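Local coordinates for penicillin-binding protein PbpB (Mycobacterium tuberculosis, PDB 6KGU) that builds cross-linked peptidoglycan from lipid intermediates during cell wall biogenesis and is the target of beta-lactam antibiotics such as aztreonam, at residues A[531-534]-A[535-539]; A[149-152]-A[153-157]. One frame throughout, in Å; residues are numbered along the deposited sequence. Where two conformers were deposited one is given.

Overall arrangement
Both contacts are local, each formed along one continuous run of backbone, but they belong to different parts of the protein. Contact 1 is the opening of helix 531-544, in the penicillin-sensitive transpeptidase domain; contact 2 is the passage from strand 147-149 into two short helices, broken at Leu155, in the dimerisation domain. Their centres are 32 Å apart and their nearest atoms about 20 Å. The drug pocket is closer to contact 1: the side chain of Ala531 is about 10 Å from the bound aztreonam product. Even so, both contacts are away from Ser269, the probable acyl-ester nucleophile. Contact 1 carries a cobalt ion bound by His535, contact 2 salt bridges from Glu152 and Asp156 to arginines.

Contact 1. Residues A[531-534]-A[535-539]; sequences APLF and HNIAG. With CO (cobalt (II) ion), chain C.
Ala538 N donates to Phe534 O at 2.8 Å, the shortest of four alpha-helical hydrogen bonds that join 531-534 to 535-539. His535 N to Ala531 O is nearly as short at 2.9 Å and runs straight, 169° at the hydrogen. Bonds from Asn536 N to Pro532 O and from Ile537 N to Leu533 O complete the turn. On the outer side His535 holds a cobalt ion, its NE2 2.1 Å from the metal. Several waters also lie round the metal, but some are too close together to be occupied at once, so the rest of the shell is doubtful. With CG anti to the backbone N (chi1 178°), the imidazole is carried away from 531-534 toward the metal.

The inner side is apolar and lies against strand 509-516 of the antiparallel sheet in the transpeptidase domain, beside helix 199-216. Ala538 CB sits over one face of the Phe534 ring, offset toward the rim and 4.0 Å from its centroid, a CH-pi contact; Phe498 meets the same ring. Leu533 CD1 touches Ile537 CD1 at 3.6 Å, the two side chains filling the seam between that strand and helix. Back at the metal, His535 ND1 is hydrogen-bonded to Gly466 O. A carbonyl there calls for a proton on ND1, which probably leaves the NE2 lone pair for cobalt and fixes the ring's rotation.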
loop_
_atom_site.group_PDB
_atom_site.type_symbol
_atom_site.label_atom_id
_atom_site.label_comp_id
_atom_site.label_asym_id
_atom_site.label_seq_id
_atom_site.Cartn_x
_atom_site.Cartn_y
_atom_site.Cartn_z
ATOM N N ALA A 531 5.092 -6.359 11.048
ATOM C CA ALA A 531 5.436 -7.665 10.494
ATOM C C ALA A 531 4.417 -8.761 10.825
ATOM O O ALA A 531 4.076 -9.526 9.911
ATOM C CB ALA A 531 6.858 -8.046 10.945
ATOM N N PRO A 532 3.858 -8.868 12.037
ATOM C CA PRO A 532 2.865 -9.936 12.276
ATOM C C PRO A 532 1.621 -9.813 11.433
ATOM O O PRO A 532 1.030 -10.842 11.083
ATOM C CB PRO A 532 2.543 -9.802 13.771
ATOM C CG PRO A 532 3.750 -9.125 14.355
ATOM C CD PRO A 532 4.196 -8.165 13.289
ATOM N N LEU A 533 1.197 -8.591 11.081
ATOM C CA LEU A 533 0.008 -8.462 10.248
ATOM C C LEU A 533 0.292 -8.928 8.824
ATOM O O LEU A 533 -0.564 -9.552 8.177
ATOM C CB LEU A 533 -0.497 -7.021 10.274
ATOM C CG LEU A 533 -1.722 -6.685 9.433
ATOM C CD1 LEU A 533 -2.875 -7.655 9.708
ATOM C CD2 LEU A 533 -2.146 -5.250 9.740
ATOM N N PHE A 534 1.491 -8.648 8.322
ATOM C CA PHE A 534 1.866 -9.194 7.024
ATOM C C PHE A 534 1.906 -10.718 7.074
ATOM O O PHE A 534 1.446 -11.387 6.146
ATOM C CB PHE A 534 3.222 -8.634 6.583
ATOM C CG PHE A 534 3.763 -9.285 5.323
ATOM C CD1 PHE A 534 4.544 -10.439 5.399
ATOM C CD2 PHE A 534 3.487 -8.735 4.063
ATOM C CE1 PHE A 534 5.036 -11.048 4.235
ATOM C CE2 PHE A 534 3.985 -9.323 2.893
ATOM C CZ PHE A 534 4.759 -10.491 2.988
ATOM N N HIS A 535 2.494 -11.271 8.138
ATOM C CA HIS A 535 2.530 -12.718 8.356
ATOM C C HIS A 535 1.146 -13.342 8.225
ATOM O O HIS A 535 0.951 -14.304 7.466
ATOM C CB HIS A 535 3.097 -13.000 9.750
ATOM C CG HIS A 535 3.126 -14.450 10.108
ATOM N ND1 HIS A 535 4.183 -15.266 9.786
ATOM C CD2 HIS A 535 2.236 -15.228 10.769
ATOM C CE1 HIS A 535 3.943 -16.490 10.222
ATOM N NE2 HIS A 535 2.771 -16.491 10.826
ATOM N N ASN A 536 0.175 -12.791 8.961
ATOM C CA ASN A 536 -1.185 -13.321 8.964
ATOM C C ASN A 536 -1.808 -13.268 7.575
ATOM O O ASN A 536 -2.369 -14.253 7.090
ATOM C CB ASN A 536 -2.050 -12.526 9.946
ATOM C CG ASN A 536 -1.625 -12.714 11.381
ATOM O OD1 ASN A 536 -0.877 -13.634 11.694
ATOM N ND2 ASN A 536 -2.115 -11.848 12.269
ATOM N N ILE A 537 -1.741 -12.104 6.927
ATOM C CA ILE A 537 -2.410 -11.938 5.636
ATOM C C ILE A 537 -1.727 -12.770 4.558
ATOM O O ILE A 537 -2.381 -13.492 3.801
ATOM C CB ILE A 537 -2.466 -10.453 5.236
ATOM C CG1 ILE A 537 -3.392 -9.681 6.186
ATOM C CG2 ILE A 537 -2.917 -10.297 3.763
ATOM C CD1 ILE A 537 -3.219 -8.189 6.115
ATOM N N ALA A 538 -0.405 -12.653 4.446
ATOM C CA ALA A 538 0.290 -13.356 3.374
ATOM C C ALA A 538 0.185 -14.866 3.560
ATOM O O ALA A 538 0.038 -15.604 2.582
ATOM C CB ALA A 538 1.756 -12.920 3.312
ATOM N N GLY A 539 0.258 -15.333 4.808
ATOM C CA GLY A 539 0.117 -16.758 5.065
ATOM C C GLY A 539 -1.262 -17.271 4.710
ATOM O O GLY A 539 -1.407 -18.356 4.144
HETATM CO CO CO C . 1.503 -18.050 11.594
HETATM O O HOH W 1 -0.244 -16.790 11.963
HETATM O O HOH W 2 -0.308 -17.379 10.708
HETATM O O HOH W 3 1.206 -18.891 9.968
HETATM O O HOH W 4 2.787 -19.314 10.423
#

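Contact 2. Residues A[149-152]-A[153-157]; sequences LGLE and DSLDA
Gly150 O takes two backbone N-H groups: a straight bond from Ser154 N at 3.0 Å (172° at the hydrogen), lying in the carbonyl plane, and a weak one from Asp153 N. Asp153 N is shared, since it also reaches Leu149 O weakly at 3.5 Å. The next bond, Leu155 N to Leu151 O, is 2.9 Å long. Gly150 has a positive phi of 68°, a backbone angle that favours glycine, and it leads strand 147-149 into helix 150-154. That helix is soon broken: Leu155 leaves helical angles and also serves as the N-cap position of helix 156-160, while Asp156 N bonds back to Asp153 O across the kink.

On the apolar side Leu151 and Leu155 lie side by side and point the same way, CD2 of Leu151 being 4.1 Å from CD1 of Leu155. Both pack on Ile412 of strand 412-416 and on strand 192-195. Glu152 makes salt bridges to Arg18 and Arg126 and a hydrogen bond to Tyr128; Asp156, whose CB rests 3.2 Å from Glu152 O, salt-bridges the same Arg18, which would offset the like charge of the two carboxylates.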
loop_
_atom_site.group_PDB
_atom_site.type_symbol
_atom_site.label_atom_id
_atom_site.label_comp_id
_atom_site.label_asym_id
_atom_site.label_seq_id
_atom_site.Cartn_x
_atom_site.Cartn_y
_atom_site.Cartn_z
ATOM N N LEU A 149 -20.882 9.932 -0.916
ATOM C CA LEU A 149 -19.424 9.946 -0.875
ATOM C C LEU A 149 -18.926 8.621 -1.445
ATOM O O LEU A 149 -19.714 7.740 -1.809
ATOM C CB LEU A 149 -18.897 10.211 0.549
ATOM C CG LEU A 149 -18.999 9.098 1.603
ATOM C CD1 LEU A 149 -18.309 9.517 2.900
ATOM C CD2 LEU A 149 -20.429 8.691 1.887
ATOM N N GLY A 150 -17.601 8.492 -1.539
ATOM C CA GLY A 150 -17.041 7.275 -2.092
ATOM C C GLY A 150 -17.344 7.132 -3.579
ATOM O O GLY A 150 -17.687 8.093 -4.276
ATOM N N LEU A 151 -17.226 5.889 -4.060
ATOM C CA LEU A 151 -17.515 5.610 -5.466
ATOM C C LEU A 151 -18.983 5.876 -5.814
ATOM O O LEU A 151 -19.302 6.131 -6.980
ATOM C CB LEU A 151 -17.159 4.164 -5.811
ATOM C CG LEU A 151 -15.671 3.802 -5.905
ATOM C CD1 LEU A 151 -15.520 2.370 -6.353
ATOM C CD2 LEU A 151 -14.925 4.738 -6.850
ATOM N N GLU A 152 -19.892 5.785 -4.836
ATOM C CA GLU A 152 -21.294 6.119 -5.110
ATOM C C GLU A 152 -21.406 7.543 -5.625
ATOM O O GLU A 152 -22.219 7.840 -6.509
ATOM C CB GLU A 152 -22.151 5.963 -3.850
ATOM C CG GLU A 152 -22.309 4.554 -3.330
ATOM C CD GLU A 152 -23.461 3.798 -3.985
ATOM O OE1 GLU A 152 -23.768 4.048 -5.179
ATOM O OE2 GLU A 152 -24.059 2.955 -3.295
ATOM N N ASP A 153 -20.581 8.432 -5.083
ATOM C CA ASP A 153 -20.562 9.821 -5.508
ATOM C C ASP A 153 -19.728 10.007 -6.770
ATOM O O ASP A 153 -20.222 10.529 -7.771
ATOM C CB ASP A 153 -20.029 10.697 -4.376
ATOM C CG ASP A 153 -19.968 12.147 -4.750
ATOM O OD1 ASP A 153 -20.979 12.673 -5.249
ATOM O OD2 ASP A 153 -18.918 12.766 -4.526
ATOM N N SER A 154 -18.464 9.566 -6.744
ATOM C CA SER A 154 -17.542 9.884 -7.834
ATOM C C SER A 154 -17.934 9.187 -9.127
ATOM O O SER A 154 -17.628 9.690 -10.208
ATOM C CB SER A 154 -16.104 9.510 -7.456
ATOM O OG SER A 154 -15.949 8.099 -7.340
ATOM N N LEU A 155 -18.592 8.028 -9.045
ATOM C CA LEU A 155 -19.137 7.365 -10.219
ATOM C C LEU A 155 -20.655 7.528 -10.343
ATOM O O LEU A 155 -21.304 6.712 -11.004
ATOM C CB LEU A 155 -18.769 5.876 -10.200
ATOM C CG LEU A 155 -17.260 5.622 -10.287
ATOM C CD1 LEU A 155 -16.956 4.131 -10.356
ATOM C CD2 LEU A 155 -16.659 6.369 -11.485
ATOM N N ASP A 156 -21.235 8.556 -9.719
ATOM C CA ASP A 156 -22.690 8.664 -9.677
ATOM C C ASP A 156 -23.298 8.733 -11.075
ATOM O O ASP A 156 -24.333 8.112 -11.336
ATOM C CB ASP A 156 -23.097 9.885 -8.857
ATOM C CG ASP A 156 -24.584 9.967 -8.644
ATOM O OD1 ASP A 156 -25.141 9.051 -7.984
ATOM O OD2 ASP A 156 -25.183 10.957 -9.115
ATOM N N ALA A 157 -22.667 9.474 -11.990
ATOM C CA ALA A 157 -23.211 9.578 -13.343
ATOM C C ALA A 157 -23.286 8.215 -14.014
ATOM O O ALA A 157 -24.275 7.899 -14.685
ATOM C CB ALA A 157 -22.372 10.543 -14.181
#